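Local coordinates for 16 kDa salivary peptide (Culex quinquefasciatus, PDB 7KCG), which is of unknown function but adopts a ricin-type beta-trefoil fold with putative sugar-binding properties, as a salivary protein of the mosquito, at residues A[54-59]-A[84-89]; A[62-67]-A[80-85]; A[66-71]-A[107-112]. All blocks are in the same frame, centred on the assembly; numbering follows the deposited sequence.

Contact 1: A[54-59]-A[84-89]; sequences NFRIRN and KSLIND. With FMT (formic acid), chain D.
R56 reaches from its strand to the backbone of the 84-89 loop and holds the carbonyl of I87 end-on with two nitrogens: NH2 lies 2.6 Å and NH1 2.9 Å from I87 O. The oxygen sits almost in the guanidinium plane. NH1 approaches on a lone pair in the carbonyl plane, whereas NH2 comes in tilted from that plane. Because one acceptor is shared, both bonds are bent, with N-H...O angles of 135° at NH1 and 149° at NH2. NH1 also forms a salt bridge with E65 OE2, which fixes the guanidinium from a second direction. The chain of R56 is extended from CG to NE (chi3 175°), carrying the charge out to the loop. Over one guanidinium face lies L86, whose CD1 is 3.7 Å from R56 NH1. The same methyl meets the edge of the R58 guanidinium, 4.1 Å from NH2, so one methyl touches both arginines. R58 bends at chi3; its NH1 bonds directly to G63 O and reaches the loop through a water, which accepts from R58 NH1 and donates to K84 O at 3.0 Å. A formic acid, probably from the crystallisation liquor, receives a weak bond from N88 N. At this surface of the trefoil, strand 54-59 pairs antiparallel with strands 45-51, 64-69 and 93-98, while the loop linking strands 76-81 and 93-98 lies over its arginines.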
loop_
_atom_site.group_PDB
_atom_site.type_symbol
_atom_site.label_atom_id
_atom_site.label_comp_id
_atom_site.label_asym_id
_atom_site.label_seq_id
_atom_site.Cartn_x
_atom_site.Cartn_y
_atom_site.Cartn_z
ATOM N N ASN A 54 6.585 12.597 -2.079
ATOM C CA ASN A 54 5.987 11.380 -1.537
ATOM C C ASN A 54 4.516 11.299 -1.938
ATOM O O ASN A 54 4.008 12.118 -2.714
ATOM C CB ASN A 54 6.140 11.351 -0.019
ATOM C CG ASN A 54 7.582 11.450 0.424
ATOM O OD1 ASN A 54 8.456 10.791 -0.131
ATOM N ND2 ASN A 54 7.837 12.275 1.430
ATOM N N PHE A 55 3.830 10.288 -1.404
ATOM C CA PHE A 55 2.436 10.028 -1.723
ATOM C C PHE A 55 1.704 9.554 -0.479
ATOM O O PHE A 55 2.269 8.845 0.358
ATOM C CB PHE A 55 2.273 8.952 -2.811
ATOM C CG PHE A 55 2.878 9.325 -4.125
ATOM C CD1 PHE A 55 2.174 10.100 -5.025
ATOM C CD2 PHE A 55 4.151 8.887 -4.467
ATOM C CE1 PHE A 55 2.740 10.464 -6.247
ATOM C CE2 PHE A 55 4.732 9.254 -5.690
ATOM C CZ PHE A 55 4.017 10.035 -6.578
ATOM N N ARG A 56 0.441 9.945 -0.371
ATOM C CA ARG A 56 -0.488 9.313 0.556
ATOM C C ARG A 56 -1.402 8.358 -0.205
ATOM O O ARG A 56 -1.756 8.601 -1.360
ATOM C CB ARG A 56 -1.317 10.360 1.293
ATOM C CG ARG A 56 -0.473 11.252 2.186
ATOM C CD ARG A 56 -1.346 12.051 3.135
ATOM N NE ARG A 56 -0.528 12.810 4.070
ATOM C CZ ARG A 56 -0.414 12.547 5.367
ATOM N NH1 ARG A 56 -1.090 11.539 5.919
ATOM N NH2 ARG A 56 0.367 13.323 6.116
ATOM N N ILE A 57 -1.787 7.270 0.464
ATOM C CA ILE A 57 -2.610 6.217 -0.117
ATOM C C ILE A 57 -3.815 6.019 0.792
ATOM O O ILE A 57 -3.652 5.687 1.972
ATOM C CB ILE A 57 -1.828 4.901 -0.272
ATOM C CG1 ILE A 57 -0.568 5.105 -1.131
ATOM C CG2 ILE A 57 -2.700 3.800 -0.894
ATOM C CD1 ILE A 57 0.367 3.875 -1.104
ATOM N N ARG A 58 -5.007 6.188 0.241
ATOM C CA ARG A 58 -6.283 6.093 0.991
ATOM C C ARG A 58 -7.240 5.082 0.364
ATOM O O ARG A 58 -7.420 5.110 -0.820
ATOM C CB ARG A 58 -6.964 7.457 1.035
ATOM C CG ARG A 58 -8.052 7.560 2.080
ATOM C CD ARG A 58 -8.605 8.949 2.147
ATOM N NE ARG A 58 -7.684 9.950 2.624
ATOM C CZ ARG A 58 -7.617 10.363 3.862
ATOM N NH1 ARG A 58 -8.394 9.835 4.774
ATOM N NH2 ARG A 58 -6.766 11.298 4.196
ATOM N N ASN A 59 -7.830 4.237 1.199
ATOM C CA ASN A 59 -8.816 3.220 0.772
ATOM C C ASN A 59 -10.119 3.934 0.477
ATOM O O ASN A 59 -10.663 4.481 1.376
ATOM C CB ASN A 59 -9.044 2.193 1.862
ATOM C CG ASN A 59 -10.071 1.167 1.471
ATOM O OD1 ASN A 59 -11.255 1.382 1.654
ATOM N ND2 ASN A 59 -9.619 0.053 0.943
ATOM N N LYS A 84 -9.338 8.647 11.296
ATOM C CA LYS A 84 -9.420 9.690 10.241
ATOM C C LYS A 84 -8.667 10.971 10.618
ATOM O O LYS A 84 -8.781 11.940 9.877
ATOM C CB LYS A 84 -10.808 9.795 9.614
ATOM C CG LYS A 84 -11.173 8.646 8.693
ATOM C CD LYS A 84 -12.428 8.896 7.909
ATOM C CE LYS A 84 -13.188 7.624 7.619
ATOM N NZ LYS A 84 -14.159 7.817 6.520
ATOM N N SER A 85 -7.910 10.951 11.711
ATOM C CA SER A 85 -7.016 12.083 12.044
ATOM C C SER A 85 -5.828 12.009 11.085
ATOM O O SER A 85 -5.284 10.949 10.940
ATOM C CB SER A 85 -6.538 11.980 13.454
ATOM O OG SER A 85 -6.574 10.652 13.922
ATOM N N LEU A 86 -5.452 13.109 10.457
ATOM C CA LEU A 86 -4.365 13.052 9.487
ATOM C C LEU A 86 -3.062 12.652 10.172
ATOM O O LEU A 86 -2.674 13.235 11.191
ATOM C CB LEU A 86 -4.217 14.398 8.799
ATOM C CG LEU A 86 -3.442 14.398 7.487
ATOM C CD1 LEU A 86 -4.180 13.586 6.424
ATOM C CD2 LEU A 86 -3.217 15.839 7.032
ATOM N N ILE A 87 -2.387 11.652 9.620
ATOM C CA ILE A 87 -1.137 11.156 10.185
ATOM C C ILE A 87 0.001 12.010 9.645
ATOM O O ILE A 87 0.192 12.108 8.426
ATOM C CB ILE A 87 -0.938 9.666 9.861
ATOM C CG1 ILE A 87 -1.966 8.854 10.638
ATOM C CG2 ILE A 87 0.468 9.200 10.194
ATOM C CD1 ILE A 87 -1.868 7.356 10.437
ATOM N N ASN A 88 0.757 12.633 10.554
ATOM C CA ASN A 88 1.749 13.637 10.204
ATOM C C ASN A 88 3.175 13.234 10.572
ATOM O O ASN A 88 4.090 14.058 10.438
ATOM C CB ASN A 88 1.386 14.970 10.883
ATOM C CG ASN A 88 1.936 16.171 10.140
ATOM O OD1 ASN A 88 2.126 16.135 8.918
ATOM N ND2 ASN A 88 2.199 17.248 10.877
ATOM N N ASP A 89 3.401 11.999 11.019
ATOM C CA ASP A 89 4.712 11.570 11.495
ATOM C C ASP A 89 5.488 10.741 10.472
ATOM O O ASP A 89 6.468 10.082 10.844
ATOM C CB ASP A 89 4.576 10.776 12.805
ATOM C CG ASP A 89 3.881 9.433 12.625
ATOM O OD1 ASP A 89 3.484 9.080 11.488
ATOM O OD2 ASP A 89 3.730 8.706 13.634
HETATM C C FMT D . 0.167 10.429 14.447
HETATM O O1 FMT D . 0.541 11.261 13.646
HETATM O O2 FMT D . -0.843 9.629 14.279
HETATM O O HOH W 1 -7.690 11.373 7.114
#

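Contact 2: A[62-67]-A[80-85]; sequences HGEELF and LWIKKS
E64 sends its side chain across L80, W81 and I82. CB lies 3.8 Å from L80 CB and also touches the carbonyl oxygen of W81; CG remains against that oxygen, 3.6 Å from W81 O. With CG anti to the carbonyl carbon (chi1 -63°) and the chain extended beyond it, the carboxylate is carried along I82. CD passes I82, and the carboxylate then divides its contacts: OE1 rests 3.4 Å from L80 CB, while OE2 meets both gamma carbons of I82. E64 lies alongside I82, pointing the same way, but crosses L80 at about a right angle. The buried carboxylate is engaged by R35, whose NE forms a salt bridge with OE1. Farther along the strand, W81 N donates to E65 O in the carbonyl plane, at 3.0 Å, and a water joins E65 N to W81 O. L66 and L80 form an antiparallel non-hydrogen-bonded pair, with their side chains on one face and L66 CD1 3.8 Å from L80 CD2. Beside them F67 brings CE1 to 3.6 Å from W81 CB; the phenyl and the six-membered ring of the indole meet obliquely, planes at 82°. Indole NE1 of W81 turns back to S85 OG, tying the ring to its own loop. At the outer end K84 NZ donates to H62 O at 2.9 Å, where the strands have given way to turns. The pairing of strands 64-69 and 76-81, antiparallel neighbours with loops gathered at one end, belongs to the beta-trefoil of ricin-type lectin domains.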
loop_
_atom_site.group_PDB
_atom_site.type_symbol
_atom_site.label_atom_id
_atom_site.label_comp_id
_atom_site.label_asym_id
_atom_site.label_seq_id
_atom_site.Cartn_x
_atom_site.Cartn_y
_atom_site.Cartn_z
ATOM N N HIS A 62 -13.668 2.972 2.508
ATOM C CA HIS A 62 -13.798 3.462 3.870
ATOM C C HIS A 62 -13.180 4.834 4.089
ATOM O O HIS A 62 -13.405 5.432 5.149
ATOM C CB HIS A 62 -13.165 2.452 4.835
ATOM C CG HIS A 62 -13.908 1.157 4.913
ATOM N ND1 HIS A 62 -14.604 0.768 6.038
ATOM C CD2 HIS A 62 -14.073 0.166 4.005
ATOM C CE1 HIS A 62 -15.163 -0.409 5.820
ATOM N NE2 HIS A 62 -14.856 -0.797 4.594
ATOM N N GLY A 63 -12.411 5.346 3.126
ATOM C CA GLY A 63 -11.800 6.658 3.238
ATOM C C GLY A 63 -10.631 6.728 4.188
ATOM O O GLY A 63 -10.257 7.826 4.618
ATOM N N GLU A 64 -10.044 5.583 4.529
ATOM C CA GLU A 64 -9.026 5.478 5.562
ATOM C C GLU A 64 -7.628 5.427 4.956
ATOM O O GLU A 64 -7.421 4.822 3.899
ATOM C CB GLU A 64 -9.283 4.233 6.409
ATOM C CG GLU A 64 -10.618 4.290 7.150
ATOM C CD GLU A 64 -11.123 2.915 7.576
ATOM O OE1 GLU A 64 -10.432 1.905 7.327
ATOM O OE2 GLU A 64 -12.222 2.845 8.174
ATOM N N GLU A 65 -6.674 6.079 5.625
ATOM C CA GLU A 65 -5.299 6.155 5.139
ATOM C C GLU A 65 -4.536 4.874 5.430
ATOM O O GLU A 65 -4.669 4.282 6.500
ATOM C CB GLU A 65 -4.546 7.310 5.795
ATOM C CG GLU A 65 -4.899 8.686 5.321
ATOM C CD GLU A 65 -3.886 9.711 5.803
ATOM O OE1 GLU A 65 -3.794 9.944 7.034
ATOM O OE2 GLU A 65 -3.173 10.277 4.947
ATOM N N LEU A 66 -3.705 4.465 4.475
ATOM C CA LEU A 66 -2.814 3.333 4.660
ATOM C C LEU A 66 -1.560 3.781 5.401
ATOM O O LEU A 66 -0.939 4.776 5.025
ATOM C CB LEU A 66 -2.440 2.754 3.288
ATOM C CG LEU A 66 -1.606 1.487 3.328
ATOM C CD1 LEU A 66 -2.496 0.333 3.731
ATOM C CD2 LEU A 66 -0.957 1.231 1.965
ATOM N N PHE A 67 -1.174 3.060 6.458
ATOM C CA PHE A 67 0.032 3.469 7.174
ATOM C C PHE A 67 0.710 2.256 7.789
ATOM O O PHE A 67 0.116 1.187 7.924
ATOM C CB PHE A 67 -0.257 4.544 8.243
ATOM C CG PHE A 67 -0.927 4.019 9.490
ATOM C CD1 PHE A 67 -2.274 3.735 9.494
ATOM C CD2 PHE A 67 -0.205 3.866 10.662
ATOM C CE1 PHE A 67 -2.898 3.276 10.652
ATOM C CE2 PHE A 67 -0.825 3.397 11.833
ATOM C CZ PHE A 67 -2.162 3.107 11.817
ATOM N N LEU A 80 -5.163 0.308 7.988
ATOM C CA LEU A 80 -5.986 1.456 7.640
ATOM C C LEU A 80 -6.389 2.201 8.918
ATOM O O LEU A 80 -6.745 1.577 9.917
ATOM C CB LEU A 80 -7.227 1.011 6.868
ATOM C CG LEU A 80 -6.951 0.360 5.513
ATOM C CD1 LEU A 80 -8.243 0.061 4.784
ATOM C CD2 LEU A 80 -6.064 1.291 4.695
ATOM N N TRP A 81 -6.326 3.536 8.877
ATOM C CA TRP A 81 -6.477 4.390 10.064
ATOM C C TRP A 81 -7.952 4.759 10.242
ATOM O O TRP A 81 -8.448 5.695 9.611
ATOM C CB TRP A 81 -5.576 5.610 9.912
ATOM C CG TRP A 81 -5.526 6.582 11.048
ATOM C CD1 TRP A 81 -5.650 7.930 10.957
ATOM C CD2 TRP A 81 -5.279 6.295 12.429
ATOM N NE1 TRP A 81 -5.536 8.504 12.197
ATOM C CE2 TRP A 81 -5.298 7.520 13.117
ATOM C CE3 TRP A 81 -5.052 5.123 13.149
ATOM C CZ2 TRP A 81 -5.101 7.607 14.491
ATOM C CZ3 TRP A 81 -4.855 5.212 14.514
ATOM C CH2 TRP A 81 -4.885 6.444 15.171
ATOM N N ILE A 82 -8.707 4.050 11.084
ATOM C CA ILE A 82 -10.185 4.295 11.186
ATOM C C ILE A 82 -10.516 5.680 11.748
ATOM O O ILE A 82 -11.462 6.287 11.262
ATOM C CB ILE A 82 -10.876 3.174 11.983
ATOM C CG1 ILE A 82 -10.484 1.792 11.461
ATOM C CG2 ILE A 82 -12.385 3.345 11.995
ATOM C CD1 ILE A 82 -11.169 0.665 12.188
ATOM N N LYS A 83 -9.739 6.176 12.697
ATOM C CA LYS A 83 -10.011 7.478 13.362
ATOM C C LYS A 83 -10.117 8.645 12.373
ATOM O O LYS A 83 -10.886 9.565 12.664
ATOM C CB LYS A 83 -8.936 7.722 14.420
ATOM C CG LYS A 83 -9.214 8.849 15.405
ATOM C CD LYS A 83 -8.789 8.531 16.813
ATOM C CE LYS A 83 -7.391 9.008 17.133
ATOM N NZ LYS A 83 -7.218 10.452 16.852
ATOM N N LYS A 84 -9.338 8.647 11.296
ATOM C CA LYS A 84 -9.420 9.690 10.241
ATOM C C LYS A 84 -8.667 10.971 10.618
ATOM O O LYS A 84 -8.781 11.940 9.877
ATOM C CB LYS A 84 -10.808 9.795 9.614
ATOM C CG LYS A 84 -11.173 8.646 8.693
ATOM C CD LYS A 84 -12.428 8.896 7.909
ATOM C CE LYS A 84 -13.188 7.624 7.619
ATOM N NZ LYS A 84 -14.159 7.817 6.520
ATOM N N SER A 85 -7.910 10.951 11.711
ATOM C CA SER A 85 -7.016 12.083 12.044
ATOM C C SER A 85 -5.828 12.009 11.085
ATOM O O SER A 85 -5.284 10.949 10.940
ATOM C CB SER A 85 -6.538 11.980 13.454
ATOM O OG SER A 85 -6.574 10.652 13.922
HETATM O O HOH W 2 -7.628 7.425 8.016
#

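Contact 3: A[66-71]-A[107-112]; sequences LFESQQ and IKNVKF. With FMT (formic acid), chain C.
E68 O is met by the ring edge of F112, whose CE2 comes to 3.2 Å from it, and by a water that donates to E68 O at 2.8 Å. The same water accepts from K111 NZ at 3.0 Å and donates more distantly to O1 of a formic acid. K111 is fully extended, which brings its ammonium to this water and to a salt bridge with D89. The formic acid, probably from the crystallisation liquor, is held by the 66-71 segment as well: Q70 N donates to its O1 in a nearly straight bond (171°) and S69 OG donates to its O2 at 2.8 Å, while R34 NE supplies a further bond. S69 OG additionally accepts from Q71 N, forming an ST turn where the chain turns a corner after strand 64-69. The contact thus bridges two parts of the beta-trefoil, the end of that strand and the turn following strand 104-109. This turn is shaped by an Asx motif: F112 N donates to N109 OD1 on a lone pair, at 3.0 Å. F112 is the main apolar partner, its CZ lying near S69 O and Q70 CG. The E68 side chain, CG anti to the backbone N (chi1 -180°) and extended beyond, runs obliquely past F112, with CD 3.4 Å from F112 CD2. Its OE2 bonds to H114 ND1. OE1 is buried without a polar partner, resting between N109 CB at 3.2 Å and F112 CB. N109 ND2 donates to G91 O.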
loop_
_atom_site.group_PDB
_atom_site.type_symbol
_atom_site.label_atom_id
_atom_site.label_comp_id
_atom_site.label_asym_id
_atom_site.label_seq_id
_atom_site.Cartn_x
_atom_site.Cartn_y
_atom_site.Cartn_z
ATOM N N LEU A 66 -3.705 4.465 4.475
ATOM C CA LEU A 66 -2.814 3.333 4.660
ATOM C C LEU A 66 -1.560 3.781 5.401
ATOM O O LEU A 66 -0.939 4.776 5.025
ATOM C CB LEU A 66 -2.440 2.754 3.288
ATOM C CG LEU A 66 -1.606 1.487 3.328
ATOM C CD1 LEU A 66 -2.496 0.333 3.731
ATOM C CD2 LEU A 66 -0.957 1.231 1.965
ATOM N N PHE A 67 -1.174 3.060 6.458
ATOM C CA PHE A 67 0.032 3.469 7.174
ATOM C C PHE A 67 0.710 2.256 7.789
ATOM O O PHE A 67 0.116 1.187 7.924
ATOM C CB PHE A 67 -0.257 4.544 8.243
ATOM C CG PHE A 67 -0.927 4.019 9.490
ATOM C CD1 PHE A 67 -2.274 3.735 9.494
ATOM C CD2 PHE A 67 -0.205 3.866 10.662
ATOM C CE1 PHE A 67 -2.898 3.276 10.652
ATOM C CE2 PHE A 67 -0.825 3.397 11.833
ATOM C CZ PHE A 67 -2.162 3.107 11.817
ATOM N N GLU A 68 1.988 2.423 8.117
ATOM C CA GLU A 68 2.760 1.385 8.784
ATOM C C GLU A 68 2.911 1.744 10.253
ATOM O O GLU A 68 3.193 2.896 10.591
ATOM C CB GLU A 68 4.144 1.210 8.152
ATOM C CG GLU A 68 4.967 0.115 8.836
ATOM C CD GLU A 68 6.348 -0.088 8.233
ATOM O OE1 GLU A 68 6.663 0.538 7.195
ATOM O OE2 GLU A 68 7.128 -0.884 8.801
ATOM N N SER A 69 2.753 0.743 11.116
ATOM C CA SER A 69 2.608 0.944 12.550
ATOM C C SER A 69 3.896 0.631 13.298
ATOM O O SER A 69 4.746 -0.131 12.836
ATOM C CB SER A 69 1.468 0.070 13.080
ATOM O OG SER A 69 1.471 -0.020 14.501
ATOM N N GLN A 70 4.018 1.220 14.490
ATOM C CA GLN A 70 5.087 0.829 15.403
ATOM C C GLN A 70 4.905 -0.601 15.887
ATOM O O GLN A 70 5.892 -1.311 16.110
ATOM C CB GLN A 70 5.140 1.779 16.598
ATOM C CG GLN A 70 5.837 3.101 16.319
ATOM C CD GLN A 70 7.049 3.316 17.211
ATOM O OE1 GLN A 70 6.916 3.679 18.382
ATOM N NE2 GLN A 70 8.240 3.079 16.663
ATOM N N GLN A 71 3.651 -1.004 16.037
ATOM C CA GLN A 71 3.306 -2.346 16.547
ATOM C C GLN A 71 3.748 -3.382 15.530
ATOM O O GLN A 71 3.763 -3.064 14.331
ATOM C CB GLN A 71 1.796 -2.406 16.737
ATOM C CG GLN A 71 1.262 -1.327 17.664
ATOM C CD GLN A 71 -0.171 -1.588 18.058
ATOM O OE1 GLN A 71 -0.618 -2.727 18.125
ATOM N NE2 GLN A 71 -0.904 -0.522 18.323
ATOM N N ILE A 107 6.615 0.419 -3.082
ATOM C CA ILE A 107 5.890 1.370 -2.237
ATOM C C ILE A 107 6.583 1.343 -0.883
ATOM O O ILE A 107 6.458 0.358 -0.150
ATOM C CB ILE A 107 4.405 1.001 -2.109
ATOM C CG1 ILE A 107 3.763 0.898 -3.487
ATOM C CG2 ILE A 107 3.671 2.023 -1.247
ATOM C CD1 ILE A 107 2.460 0.089 -3.579
ATOM N N LYS A 108 7.355 2.381 -0.572
ATOM C CA LYS A 108 8.252 2.368 0.580
ATOM C C LYS A 108 7.802 3.380 1.628
ATOM O O LYS A 108 7.634 4.562 1.322
ATOM C CB LYS A 108 9.685 2.678 0.152
ATOM C CG LYS A 108 10.685 2.569 1.276
ATOM C CD LYS A 108 12.033 3.111 0.845
ATOM C CE LYS A 108 13.033 1.991 0.694
ATOM N NZ LYS A 108 14.332 2.373 1.316
ATOM N N ASN A 109 7.655 2.926 2.865
ATOM C CA ASN A 109 7.202 3.813 3.932
ATOM C C ASN A 109 8.274 4.831 4.292
ATOM O O ASN A 109 9.446 4.482 4.460
ATOM C CB ASN A 109 6.826 2.990 5.156
ATOM C CG ASN A 109 6.063 3.792 6.163
ATOM O OD1 ASN A 109 6.609 4.202 7.186
ATOM N ND2 ASN A 109 4.789 4.033 5.878
ATOM N N VAL A 110 7.873 6.098 4.418
ATOM C CA VAL A 110 8.835 7.161 4.706
ATOM C C VAL A 110 9.385 7.007 6.121
ATOM O O VAL A 110 10.602 7.019 6.340
ATOM C CB VAL A 110 8.178 8.541 4.513
ATOM C CG1 VAL A 110 9.040 9.641 5.125
ATOM C CG2 VAL A 110 7.898 8.808 3.043
ATOM N N LYS A 111 8.488 6.851 7.099
ATOM C CA LYS A 111 8.898 6.769 8.495
ATOM C C LYS A 111 9.807 5.571 8.742
ATOM O O LYS A 111 10.851 5.692 9.393
ATOM C CB LYS A 111 7.658 6.695 9.387
ATOM C CG LYS A 111 7.941 6.678 10.889
ATOM C CD LYS A 111 6.646 6.518 11.658
ATOM C CE LYS A 111 6.886 6.479 13.161
ATOM N NZ LYS A 111 5.612 6.242 13.887
ATOM N N PHE A 112 9.432 4.405 8.225
ATOM C CA PHE A 112 10.091 3.164 8.618
ATOM C C PHE A 112 11.072 2.628 7.587
ATOM O O PHE A 112 11.806 1.682 7.898
ATOM C CB PHE A 112 9.051 2.088 8.907
ATOM C CG PHE A 112 8.305 2.290 10.201
ATOM C CD1 PHE A 112 8.943 2.106 11.414
ATOM C CD2 PHE A 112 6.970 2.645 10.200
ATOM C CE1 PHE A 112 8.262 2.276 12.599
ATOM C CE2 PHE A 112 6.278 2.818 11.393
ATOM C CZ PHE A 112 6.925 2.630 12.589
HETATM C C FMT C . 0.563 3.081 15.293
HETATM O O1 FMT C . 1.766 3.218 15.224
HETATM O O2 FMT C . -0.053 1.989 15.604
HETATM O O HOH W 3 3.303 4.645 12.721
#

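From the N terminus, strand 54-59 comes first and leads directly to its sheet neighbour 64-69, which contacts 2 and 3 both use, sharing L66 and F67. Contact 2 closes the shortest loop, returning at 80-85; it starts inside contact 1 and ends on the same stretch, the two sharing K84 and S85. Contact 3 crosses contact 1: it starts inside that loop, at 66-71, and ends beyond it, at 107-112. The backbone bond from L66 N to I57 O and the packing of I87 CD1 on F67 couple contacts 1 and 3. Contact 1 ties the 84-89 loop to strand 54-59, contact 2 pairs strand 64-69 with 76-81, and contact 3 joins the end of strand 64-69 to the turn after strand 104-109.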